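Local coordinates for protein haloacid dehalogenase-like hydrolase (Klebsiella pneumoniae subsp. pneumoniae, PDB 3PGV) that probably hydrolyses phosphate esters with the help of a divalent metal ion, as a Cof-family member of the haloacid dehalogenase-like hydrolases, at residues 30-33 with 38-41; 43-48 with 278-283; 78-83 with 87-92; 248-253 with 272-277. One frame throughout, in Å; residues are numbered along the deposited sequence. Where two conformers were deposited one is given.

Contact 1 of 4, residues 30-33 with 38-41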
loop_
_atom_site.group_PDB
_atom_site.type_symbol
_atom_site.label_atom_id
_atom_site.label_comp_id
_atom_site.label_asym_id
_atom_site.label_seq_id
_atom_site.Cartn_x
_atom_site.Cartn_y
_atom_site.Cartn_z
ATOM N N GLY A 30 -6.770 7.567 -2.074
ATOM C CA GLY A 30 -7.510 8.074 -0.920
ATOM C C GLY A 30 -6.696 8.996 -0.031
ATOM O O GLY A 30 -7.210 9.499 0.966
ATOM N N THR A 31 -5.406 9.224 -0.384
ATOM C CA THR A 31 -4.508 10.052 0.413
ATOM C C THR A 31 -3.942 11.232 -0.419
ATOM O O THR A 31 -4.503 12.323 -0.388
ATOM C CB THR A 31 -3.427 9.175 1.055
ATOM O OG1 THR A 31 -4.060 8.127 1.801
ATOM C CG2 THR A 31 -2.502 9.959 1.947
ATOM N N LEU A 32 -2.856 11.002 -1.170
ATOM C CA LEU A 32 -2.272 12.039 -2.020
ATOM C C LEU A 32 -3.110 12.214 -3.308
ATOM O O LEU A 32 -3.265 13.344 -3.796
ATOM C CB LEU A 32 -0.804 11.696 -2.371
ATOM C CG LEU A 32 -0.049 12.729 -3.238
ATOM C CD1 LEU A 32 0.054 14.087 -2.531
ATOM C CD2 LEU A 32 1.311 12.225 -3.607
ATOM N N LEU A 33 -3.645 11.099 -3.857
ATOM C CA LEU A 33 -4.452 11.162 -5.072
ATOM C C LEU A 33 -5.839 11.732 -4.782
ATOM O O LEU A 33 -6.406 11.502 -3.692
ATOM C CB LEU A 33 -4.580 9.770 -5.738
ATOM C CG LEU A 33 -3.279 9.097 -6.197
ATOM C CD1 LEU A 33 -3.571 7.753 -6.807
ATOM C CD2 LEU A 33 -2.519 9.972 -7.194
ATOM N N PHE A 38 -6.309 11.043 -9.396
ATOM C CA PHE A 38 -5.327 11.844 -10.112
ATOM C C PHE A 38 -4.424 12.591 -9.184
ATOM O O PHE A 38 -4.827 12.954 -8.069
ATOM C CB PHE A 38 -6.011 12.844 -11.074
ATOM C CG PHE A 38 -6.935 12.225 -12.088
ATOM C CD1 PHE A 38 -6.460 11.294 -13.011
ATOM C CD2 PHE A 38 -8.260 12.630 -12.183
ATOM C CE1 PHE A 38 -7.320 10.713 -13.950
ATOM C CE2 PHE A 38 -9.114 12.068 -13.141
ATOM C CZ PHE A 38 -8.636 11.118 -14.025
ATOM N N LEU A 39 -3.217 12.903 -9.665
ATOM C CA LEU A 39 -2.308 13.788 -8.976
ATOM C C LEU A 39 -2.551 15.198 -9.523
ATOM O O LEU A 39 -2.355 15.435 -10.718
ATOM C CB LEU A 39 -0.848 13.348 -9.229
ATOM C CG LEU A 39 0.213 13.992 -8.352
ATOM C CD1 LEU A 39 0.019 13.623 -6.903
ATOM C CD2 LEU A 39 1.586 13.569 -8.790
ATOM N N THR A 40 -3.122 16.084 -8.695
ATOM C CA THR A 40 -3.475 17.430 -9.141
ATOM C C THR A 40 -2.232 18.257 -9.449
ATOM O O THR A 40 -1.194 18.077 -8.802
ATOM C CB THR A 40 -4.349 18.146 -8.090
ATOM O OG1 THR A 40 -3.580 18.355 -6.910
ATOM C CG2 THR A 40 -5.647 17.388 -7.776
ATOM N N PRO A 41 -2.345 19.264 -10.345
ATOM C CA PRO A 41 -1.202 20.166 -10.574
ATOM C C PRO A 41 -0.718 20.841 -9.277
ATOM O O PRO A 41 0.492 21.074 -9.114
ATOM C CB PRO A 41 -1.760 21.187 -11.574
ATOM C CG PRO A 41 -2.876 20.472 -12.256
ATOM C CD PRO A 41 -3.498 19.625 -11.195
HETATM O O HOH W 1 -3.721 15.283 -6.167
#
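Leu33 lies against the backbone of Phe38 and Leu39, and Leu32 meets the end of the Leu39 side chain. The branch of Leu33 that does the touching is CD2, which rests 3.8 Å from Phe38 C and 3.9 Å from Leu39 N, so that a methyl group covers chiefly the peptide unit, with Leu39 CB a little farther off. Closer in, Leu33 makes a bent CA-H...O contact with the carbonyl of Phe38, with 3.5 Å between Leu33 CA and Phe38 O. Phe38 takes part through this backbone; its CB points away from 30-33, and the residue is exposed.

Leu39 completes the apolar side. With CG anti to the backbone N (chi1 -168°), its CD1 reaches Leu32, lying 3.8 Å from Leu32 CG, and the two branched side chains pass at a slant. In the haloacid dehalogenase fold the single wide helical turn after the first strand is the squiggle, and the hairpin that follows it is the flap. Residues 28-32, which include the calcium ligand Asp29 and follow Asp27, probably correspond to the squiggle, and the loop up to Thr40 lies where the flap would be.

A water bridges the polar side. It accepts from Thr40 N, 2.7 Å from the water oxygen, and lies within hydrogen-bonding distance of Leu32 O (3.1 Å) and Phe38 O, although it has more acceptors around it than protons to give. Beyond the segments, helix 69-75 covers Leu33 and Leu39 with Ile71 and Leu75 respectively. Thr40, whose short hydroxyl side chain suits an N-cap, accepts from Ala43 N through OG1.

Contact 2 of 4, residues 43-48 with 278-283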
loop_
_atom_site.group_PDB
_atom_site.type_symbol
_atom_site.label_atom_id
_atom_site.label_comp_id
_atom_site.label_asym_id
_atom_site.label_seq_id
_atom_site.Cartn_x
_atom_site.Cartn_y
_atom_site.Cartn_z
ATOM N N ALA A 43 -0.764 19.435 -6.261
ATOM C CA ALA A 43 0.017 18.442 -5.550
ATOM C C ALA A 43 1.373 18.259 -6.218
ATOM O O ALA A 43 2.388 18.292 -5.528
ATOM C CB ALA A 43 -0.740 17.115 -5.483
ATOM N N LYS A 44 1.411 18.199 -7.588
ATOM C CA LYS A 44 2.692 18.105 -8.338
ATOM C C LYS A 44 3.602 19.261 -7.988
ATOM O O LYS A 44 4.786 19.056 -7.769
ATOM C CB LYS A 44 2.452 18.079 -9.861
ATOM C CG LYS A 44 1.832 16.795 -10.368
ATOM C CD LYS A 44 1.351 16.950 -11.799
ATOM C CE LYS A 44 0.552 15.763 -12.266
ATOM N NZ LYS A 44 -0.263 16.095 -13.463
ATOM N N GLU A 45 3.045 20.482 -7.913
ATOM C CA GLU A 45 3.808 21.682 -7.594
ATOM C C GLU A 45 4.334 21.648 -6.159
ATOM O O GLU A 45 5.468 22.071 -5.915
ATOM C CB GLU A 45 2.966 22.952 -7.860
ATOM C CG GLU A 45 3.729 24.272 -7.694
ATOM C CD GLU A 45 4.938 24.481 -8.604
ATOM O OE1 GLU A 45 5.120 23.689 -9.558
ATOM O OE2 GLU A 45 5.687 25.459 -8.374
ATOM N N THR A 46 3.552 21.060 -5.225
ATOM C CA THR A 46 3.976 20.912 -3.824
ATOM C C THR A 46 5.199 19.998 -3.721
ATOM O O THR A 46 6.139 20.314 -2.990
ATOM C CB THR A 46 2.810 20.415 -2.956
ATOM O OG1 THR A 46 1.682 21.268 -3.167
ATOM C CG2 THR A 46 3.164 20.368 -1.467
ATOM N N LEU A 47 5.199 18.873 -4.480
ATOM C CA LEU A 47 6.323 17.932 -4.510
ATOM C C LEU A 47 7.581 18.626 -5.044
ATOM O O LEU A 47 8.678 18.368 -4.550
ATOM C CB LEU A 47 6.001 16.707 -5.386
ATOM C CG LEU A 47 4.705 15.960 -5.118
ATOM C CD1 LEU A 47 4.635 14.704 -5.970
ATOM C CD2 LEU A 47 4.553 15.606 -3.639
ATOM N N LYS A 48 7.419 19.506 -6.073
ATOM C CA LYS A 48 8.539 20.276 -6.644
ATOM C C LYS A 48 9.084 21.292 -5.650
ATOM O O LYS A 48 10.294 21.425 -5.520
ATOM C CB LYS A 48 8.112 20.987 -7.944
ATOM C CG LYS A 48 8.312 20.146 -9.192
ATOM C CD LYS A 48 8.191 20.990 -10.456
ATOM N N TYR A 278 -1.438 20.684 3.622
ATOM C CA TYR A 278 -0.853 20.486 4.950
ATOM C C TYR A 278 0.660 20.661 4.868
ATOM O O TYR A 278 1.251 21.316 5.724
ATOM C CB TYR A 278 -1.200 19.079 5.476
ATOM C CG TYR A 278 -0.785 18.836 6.911
ATOM C CD1 TYR A 278 0.503 18.404 7.221
ATOM C CD2 TYR A 278 -1.699 18.956 7.952
ATOM C CE1 TYR A 278 0.883 18.147 8.538
ATOM C CE2 TYR A 278 -1.336 18.687 9.272
ATOM C CZ TYR A 278 -0.046 18.272 9.561
ATOM O OH TYR A 278 0.312 17.995 10.857
ATOM N N LEU A 279 1.283 20.080 3.819
ATOM C CA LEU A 279 2.719 20.154 3.591
ATOM C C LEU A 279 3.188 21.587 3.330
ATOM O O LEU A 279 4.199 22.006 3.896
ATOM C CB LEU A 279 3.133 19.227 2.431
ATOM C CG LEU A 279 3.014 17.711 2.708
ATOM C CD1 LEU A 279 3.242 16.907 1.449
ATOM C CD2 LEU A 279 3.984 17.267 3.798
ATOM N N ARG A 280 2.432 22.356 2.500
ATOM C CA ARG A 280 2.769 23.765 2.222
ATOM C C ARG A 280 2.674 24.604 3.486
ATOM O O ARG A 280 3.513 25.470 3.708
ATOM C CB ARG A 280 1.862 24.357 1.127
ATOM C CG ARG A 280 2.100 23.767 -0.241
ATOM C CD ARG A 280 1.720 24.726 -1.332
ATOM N NE ARG A 280 1.692 24.068 -2.636
ATOM C CZ ARG A 280 1.529 24.710 -3.785
ATOM N NH1 ARG A 280 1.434 26.036 -3.805
ATOM N NH2 ARG A 280 1.495 24.039 -4.925
ATOM N N LYS A 281 1.662 24.328 4.335
ATOM C CA LYS A 281 1.471 25.038 5.598
ATOM C C LYS A 281 2.615 24.715 6.570
ATOM O O LYS A 281 3.109 25.607 7.267
ATOM C CB LYS A 281 0.105 24.664 6.218
ATOM C CG LYS A 281 -0.283 25.520 7.414
ATOM C CD LYS A 281 -1.627 25.116 7.978
ATOM N N LEU A 282 3.093 23.467 6.539
ATOM C CA LEU A 282 4.143 22.990 7.436
ATOM C C LEU A 282 5.560 23.420 6.989
ATOM O O LEU A 282 6.397 23.757 7.835
ATOM C CB LEU A 282 4.056 21.456 7.547
ATOM C CG LEU A 282 5.058 20.769 8.479
ATOM C CD1 LEU A 282 4.859 21.207 9.924
ATOM C CD2 LEU A 282 4.943 19.267 8.375
ATOM N N TYR A 283 5.833 23.376 5.671
ATOM C CA TYR A 283 7.176 23.631 5.131
ATOM C C TYR A 283 7.369 25.033 4.541
ATOM O O TYR A 283 8.465 25.583 4.638
ATOM C CB TYR A 283 7.540 22.571 4.077
ATOM C CG TYR A 283 7.772 21.192 4.650
ATOM C CD1 TYR A 283 9.043 20.791 5.056
ATOM C CD2 TYR A 283 6.737 20.272 4.745
ATOM C CE1 TYR A 283 9.267 19.517 5.574
ATOM C CE2 TYR A 283 6.948 18.994 5.257
ATOM C CZ TYR A 283 8.218 18.615 5.657
ATOM O OH TYR A 283 8.434 17.355 6.156
#
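Arg280 reaches across from helix 278-283 to the hydroxyl of Thr46, and this pair carries most of the contact. The N-H of NE points almost straight at Thr46 OG1, 2.8 Å away with an angle of 163° at the hydrogen, and the oxygen lies in the guanidinium plane. It therefore meets the group at its edge. The methyl branch of Thr46 serves the other, apolar half of the interface: CG2 packs 3.8 Å from Arg280 CG and 4.1 Å from Leu279 CB. Threonine suits the place because one small side chain presents both a hydroxyl and a methyl to the neighbouring helix.

Glu45 adds its aliphatic part, with CB 3.5 Å from Arg280 NH2. Its carboxylate leads away, and Glu45 OE2 stays 5.6 Å from Arg280 NH2, too far for a salt bridge although the opposite charges may still attract.

Tyr42, one turn before Thr46, positions both partners. Its carbonyl O accepts from Thr46 OG1, a bond made possible by a chi1 of -52° that sets the hydroxyl beside the backbone N, and also from Arg280 NH2; the guanidinium lies in a cation-pi contact with the Tyr42 ring as well. The hydroxyl thus gives its proton to its own helix and accepts one from the other. Farther in, Leu279 packs on Phe231 of strand 228-232 and on Leu50. The axes of the two short segments come within 10.3 Å of each other at a crossing angle of 30°, the near-parallel packing of neighbouring helices on one face of a Rossmann-like alpha/beta core.

Contact 3 of 4, residues 78-83 with 87-92; sequences RSYMIT and ARVHDS. With EDO (1,2-ethanediol), chain K.
In the antiparallel hairpin of strands 80-83 and 88-90, Met81 (present as selenomethionine) and His90 form a hydrogen-bonded pair: Met81 N reaches His90 O at 2.9 Å, and His90 N returns to Met81 O at 3.0 Å. Thr83 N bonds Arg88 O at 3.1 Å, but the reverse bond is weak, and Ala87 and Arg88 both face Thr83, a classic beta bulge. Between these pairs, Ile82 and Val89 lie side by side, with Ile82 CG1 3.8 Å from Val89 CG2; their branched, apolar shapes suit the cover that helix 210-220 gives them. Next to them, O1 of an ethanediol, probably from the crystallisation liquor, sits over the centre of the Tyr80 ring, 3.5 Å above its plane. At the open end, Ser92 CB lies over one face of the Arg78 guanidinium, whose NH2 forms a salt bridge with Asp93.

The other face, with Met81, Thr83 and His90, holds a water. It donates to Met81 O, and also bonds Thr83 OG1 at 2.6 Å and His90 ND1 at 2.8 Å, in the plane of the imidazole, which stacks on Tyr65. With one proton spent on Met81 O, the water can donate to at most one of these two, so at least one of them probably donates to it.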
loop_
_atom_site.group_PDB
_atom_site.type_symbol
_atom_site.label_atom_id
_atom_site.label_comp_id
_atom_site.label_asym_id
_atom_site.label_seq_id
_atom_site.Cartn_x
_atom_site.Cartn_y
_atom_site.Cartn_z
ATOM N N ARG A 78 12.168 12.581 -8.302
ATOM C CA ARG A 78 12.774 11.265 -8.109
ATOM C C ARG A 78 12.449 10.824 -6.692
ATOM O O ARG A 78 12.683 11.587 -5.743
ATOM C CB ARG A 78 14.324 11.326 -8.319
ATOM C CG ARG A 78 14.791 12.138 -9.553
ATOM C CD ARG A 78 15.129 11.284 -10.764
ATOM N NE ARG A 78 16.215 10.356 -10.486
ATOM C CZ ARG A 78 16.577 9.389 -11.310
ATOM N NH1 ARG A 78 15.971 9.245 -12.480
ATOM N NH2 ARG A 78 17.538 8.542 -10.966
ATOM N N SER A 79 11.861 9.632 -6.537
ATOM C CA SER A 79 11.431 9.151 -5.220
ATOM C C SER A 79 11.486 7.640 -5.123
ATOM O O SER A 79 11.382 6.950 -6.140
ATOM C CB SER A 79 10.011 9.630 -4.920
ATOM O OG SER A 79 9.109 9.217 -5.935
ATOM N N TYR A 80 11.588 7.112 -3.882
ATOM C CA TYR A 80 11.503 5.677 -3.640
ATOM C C TYR A 80 10.025 5.270 -3.704
ATOM O O TYR A 80 9.147 6.037 -3.266
ATOM C CB TYR A 80 12.086 5.314 -2.273
ATOM C CG TYR A 80 13.588 5.124 -2.283
ATOM C CD1 TYR A 80 14.159 3.951 -2.768
ATOM C CD2 TYR A 80 14.435 6.078 -1.727
ATOM C CE1 TYR A 80 15.540 3.766 -2.769
ATOM C CE2 TYR A 80 15.814 5.892 -1.696
ATOM C CZ TYR A 80 16.365 4.732 -2.219
ATOM O OH TYR A 80 17.731 4.541 -2.193
HETATM N N MSE A 81 9.745 4.103 -4.284
HETATM C CA MSE A 81 8.378 3.633 -4.460
HETATM C C MSE A 81 8.161 2.330 -3.694
HETATM O O MSE A 81 8.814 1.321 -3.990
HETATM C CB MSE A 81 8.081 3.439 -5.963
HETATM C CG MSE A 81 6.629 3.105 -6.268
HETATM SE SE MSE A 81 5.375 4.572 -5.867
HETATM C CE MSE A 81 6.249 6.006 -6.846
ATOM N N ILE A 82 7.277 2.362 -2.675
ATOM C CA ILE A 82 6.889 1.171 -1.913
ATOM C C ILE A 82 5.618 0.623 -2.533
ATOM O O ILE A 82 4.616 1.337 -2.587
ATOM C CB ILE A 82 6.672 1.524 -0.410
ATOM C CG1 ILE A 82 7.973 1.982 0.260
ATOM C CG2 ILE A 82 6.025 0.362 0.348
ATOM C CD1 ILE A 82 7.770 2.559 1.652
ATOM N N THR A 83 5.657 -0.620 -3.050
ATOM C CA THR A 83 4.459 -1.243 -3.638
ATOM C C THR A 83 4.119 -2.568 -2.938
ATOM O O THR A 83 4.868 -3.007 -2.064
ATOM C CB THR A 83 4.604 -1.398 -5.151
ATOM O OG1 THR A 83 5.719 -2.250 -5.437
ATOM C CG2 THR A 83 4.738 -0.053 -5.873
ATOM N N ALA A 87 6.041 -5.094 0.304
ATOM C CA ALA A 87 6.712 -6.317 -0.154
ATOM C C ALA A 87 7.782 -5.989 -1.197
ATOM O O ALA A 87 8.719 -6.758 -1.377
ATOM C CB ALA A 87 5.698 -7.294 -0.721
ATOM N N ARG A 88 7.665 -4.810 -1.852
ATOM C CA ARG A 88 8.619 -4.374 -2.862
ATOM C C ARG A 88 9.040 -2.924 -2.619
ATOM O O ARG A 88 8.221 -2.097 -2.211
ATOM C CB ARG A 88 7.997 -4.482 -4.285
ATOM C CG ARG A 88 7.614 -5.899 -4.741
ATOM C CD ARG A 88 8.821 -6.725 -5.092
ATOM N NE ARG A 88 8.463 -7.969 -5.782
ATOM C CZ ARG A 88 8.133 -9.099 -5.158
ATOM N NH1 ARG A 88 8.053 -9.134 -3.831
ATOM N NH2 ARG A 88 7.849 -10.190 -5.855
ATOM N N VAL A 89 10.286 -2.601 -2.946
ATOM C CA VAL A 89 10.769 -1.226 -2.996
ATOM C C VAL A 89 11.571 -1.033 -4.285
ATOM O O VAL A 89 12.373 -1.898 -4.649
ATOM C CB VAL A 89 11.579 -0.803 -1.730
ATOM C CG1 VAL A 89 12.448 0.419 -2.012
ATOM C CG2 VAL A 89 10.655 -0.537 -0.555
ATOM N N HIS A 90 11.290 0.051 -5.013
ATOM C CA HIS A 90 12.037 0.411 -6.206
ATOM C C HIS A 90 12.620 1.779 -6.020
ATOM O O HIS A 90 12.003 2.621 -5.376
ATOM C CB HIS A 90 11.128 0.409 -7.438
ATOM C CG HIS A 90 10.743 -0.953 -7.918
ATOM N ND1 HIS A 90 9.810 -1.717 -7.242
ATOM C CD2 HIS A 90 11.068 -1.584 -9.074
ATOM C CE1 HIS A 90 9.638 -2.810 -7.972
ATOM N NE2 HIS A 90 10.373 -2.777 -9.084
ATOM N N ASP A 91 13.796 2.029 -6.589
ATOM C CA ASP A 91 14.364 3.369 -6.573
ATOM C C ASP A 91 13.772 4.187 -7.731
ATOM O O ASP A 91 12.964 3.658 -8.502
ATOM C CB ASP A 91 15.919 3.331 -6.632
ATOM C CG ASP A 91 16.518 2.720 -7.900
ATOM O OD1 ASP A 91 15.779 2.585 -8.906
ATOM O OD2 ASP A 91 17.743 2.467 -7.912
ATOM N N SER A 92 14.189 5.461 -7.873
ATOM C CA SER A 92 13.672 6.350 -8.926
ATOM C C SER A 92 13.973 5.862 -10.358
ATOM O O SER A 92 13.329 6.320 -11.297
ATOM C CB SER A 92 14.184 7.767 -8.729
ATOM O OG SER A 92 15.591 7.786 -8.570
HETATM C C1 EDO K . 15.211 8.156 -5.015
HETATM O O1 EDO K . 15.737 6.838 -5.187
HETATM C C2 EDO K . 16.351 9.170 -5.014
HETATM O O2 EDO K . 15.812 10.499 -5.123
HETATM O O HOH W 2 8.057 -1.118 -5.141
#

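Contact 4 of 4, residues 248-253 with 272-277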
loop_
_atom_site.group_PDB
_atom_site.type_symbol
_atom_site.label_atom_id
_atom_site.label_comp_id
_atom_site.label_asym_id
_atom_site.label_seq_id
_atom_site.Cartn_x
_atom_site.Cartn_y
_atom_site.Cartn_z
ATOM N N CYS A 248 -0.418 11.233 10.005
ATOM C CA CYS A 248 -1.685 11.943 9.754
ATOM C C CYS A 248 -2.698 11.018 9.119
ATOM O O CYS A 248 -2.405 10.392 8.095
ATOM C CB CYS A 248 -1.455 13.179 8.894
ATOM S SG CYS A 248 -0.471 14.460 9.687
ATOM N N ILE A 249 -3.911 10.974 9.682
ATOM C CA ILE A 249 -5.023 10.186 9.139
ATOM C C ILE A 249 -5.947 11.100 8.312
ATOM O O ILE A 249 -6.300 12.191 8.765
ATOM C CB ILE A 249 -5.802 9.464 10.295
ATOM C CG1 ILE A 249 -4.892 8.456 11.041
ATOM C CG2 ILE A 249 -7.091 8.784 9.775
ATOM C CD1 ILE A 249 -5.565 7.788 12.286
HETATM N N MSE A 250 -6.303 10.671 7.089
HETATM C CA MSE A 250 -7.205 11.434 6.208
HETATM C C MSE A 250 -8.600 11.498 6.816
HETATM O O MSE A 250 -9.036 10.527 7.442
HETATM C CB MSE A 250 -7.285 10.769 4.817
HETATM C CG MSE A 250 -5.926 10.565 4.157
HETATM SE SE MSE A 250 -4.950 12.213 3.980
HETATM C CE MSE A 250 -6.128 13.162 2.795
ATOM N N ALA A 251 -9.338 12.605 6.577
ATOM C CA ALA A 251 -10.731 12.704 7.038
ATOM C C ALA A 251 -11.580 11.609 6.374
ATOM O O ALA A 251 -12.503 11.068 6.999
ATOM C CB ALA A 251 -11.304 14.079 6.707
ATOM N N ASN A 252 -11.225 11.242 5.126
ATOM C CA ASN A 252 -11.948 10.230 4.362
ATOM C C ASN A 252 -11.513 8.805 4.719
ATOM O O ASN A 252 -11.952 7.854 4.080
ATOM C CB ASN A 252 -11.776 10.480 2.881
ATOM C CG ASN A 252 -10.330 10.605 2.459
ATOM O OD1 ASN A 252 -9.694 11.640 2.652
ATOM N ND2 ASN A 252 -9.785 9.551 1.871
ATOM N N ALA A 253 -10.633 8.657 5.730
ATOM C CA ALA A 253 -10.102 7.352 6.125
ATOM C C ALA A 253 -11.168 6.440 6.680
ATOM O O ALA A 253 -12.189 6.912 7.199
ATOM C CB ALA A 253 -9.007 7.528 7.142
ATOM N N ASP A 272 -10.122 17.817 -0.735
ATOM C CA ASP A 272 -9.635 19.183 -0.550
ATOM C C ASP A 272 -8.163 19.314 -0.948
ATOM O O ASP A 272 -7.592 20.399 -0.803
ATOM C CB ASP A 272 -9.806 19.625 0.925
ATOM C CG ASP A 272 -11.213 20.029 1.302
ATOM O OD1 ASP A 272 -11.930 20.572 0.429
ATOM O OD2 ASP A 272 -11.558 19.918 2.494
ATOM N N ASP A 273 -7.516 18.185 -1.385
ATOM C CA ASP A 273 -6.061 18.147 -1.613
ATOM C C ASP A 273 -5.380 18.436 -0.269
ATOM O O ASP A 273 -4.464 19.260 -0.192
ATOM C CB ASP A 273 -5.637 19.198 -2.682
ATOM C CG ASP A 273 -5.066 18.620 -3.972
ATOM O OD1 ASP A 273 -4.872 17.385 -4.038
ATOM O OD2 ASP A 273 -4.754 19.410 -4.886
ATOM N N ALA A 274 -5.905 17.821 0.811
ATOM C CA ALA A 274 -5.469 18.073 2.186
ATOM C C ALA A 274 -3.992 17.800 2.433
ATOM O O ALA A 274 -3.359 18.538 3.192
ATOM C CB ALA A 274 -6.318 17.281 3.158
ATOM N N VAL A 275 -3.437 16.740 1.823
ATOM C CA VAL A 275 -2.009 16.393 2.035
ATOM C C VAL A 275 -1.064 17.513 1.542
ATOM O O VAL A 275 -0.339 18.082 2.366
ATOM C CB VAL A 275 -1.621 14.991 1.478
ATOM C CG1 VAL A 275 -0.118 14.726 1.642
ATOM C CG2 VAL A 275 -2.443 13.891 2.149
ATOM N N PRO A 276 -1.104 17.919 0.229
ATOM C CA PRO A 276 -0.179 18.974 -0.227
ATOM C C PRO A 276 -0.400 20.321 0.468
ATOM O O PRO A 276 0.566 21.057 0.693
ATOM C CB PRO A 276 -0.435 19.045 -1.737
ATOM C CG PRO A 276 -1.747 18.406 -1.942
ATOM C CD PRO A 276 -1.880 17.365 -0.896
ATOM N N ARG A 277 -1.665 20.635 0.846
ATOM C CA ARG A 277 -1.983 21.877 1.568
ATOM C C ARG A 277 -1.388 21.854 2.962
ATOM O O ARG A 277 -0.849 22.860 3.421
ATOM C CB ARG A 277 -3.501 22.112 1.624
ATOM C CG ARG A 277 -4.090 22.407 0.269
ATOM C CD ARG A 277 -5.589 22.691 0.296
ATOM N NE ARG A 277 -6.133 22.708 -1.068
ATOM C CZ ARG A 277 -6.083 23.765 -1.876
ATOM N NH1 ARG A 277 -5.574 24.915 -1.446
ATOM N NH2 ARG A 277 -6.547 23.682 -3.116
#
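Met250, present as selenomethionine, extends its flexible side chain to Ala274 and Val275 at the start of helix 274-283. Just before that helix, Asp272 offers its carbonyl to Arg277: Arg277 NE lies 2.7 Å from Asp272 O, nearly in line with the C=O bond. Asp273 stands at the N-cap with a positive phi of 62°, yet its carboxylate makes no capping bond; OD2 is hydrogen-bonded to Thr40 OG1 instead.

Ala274 opens the helix. Its CB points toward 248-253 and meets the terminal methyl, with 4.1 Å between Ala274 CB and Met250 CE, a place where a small side chain lets the helix come near. Val275 makes the closer touch, Val275 CG2 lying 3.5 Å from Met250 SE. The two side chains are roughly perpendicular, and the bends of Met250 at chi2 and chi3 (-57° and -63°) turn its selenium and methyl to this branch.

In the Rossmann-like core of these hydrolases the loops at the C-terminal ends of the parallel strands build the metal site. Met250 follows strand 246-249 there, begins a type I turn ending at Ala253, and touches the calcium ligand Asp233, while Val275 also packs on Thr31.

Pro276, lacking an N-H, suits the first helical turn and packs against Leu32, Ala43 and Thr46. Arg277 N then bonds Asp273 O at 3.3 Å, and its guanidinium makes a cation-pi contact with Tyr42.

Overall arrangement
Contacts 1, 2 and 4 form one connected group, while contact 3 stands apart across the same core. Contacts 1 and 4, with centres 10 Å apart, join through Thr40 OG1 to Asp273 OD2 (2.6 Å) and Gly30 O to Asn252 ND2 (2.7 Å). Contacts 1 and 2 touch where Leu39 O lies 3.3 Å from Lys44 CE. Helix 274-283 serves contacts 4 and 2 in succession, their centres 12 Å apart. Contacts 3 and 4 are both nested in the long chain loop that contact 2 closes, yet contact 3 stays about 7 Å from contact 2 at the nearest atoms. The calcium ion, held by Asp27, Asp29 and Asp233, lies about 8 Å from the side chain of Leu33 and about 7 Å from that of Met250, which puts contacts 1 and 4 just behind the metal site.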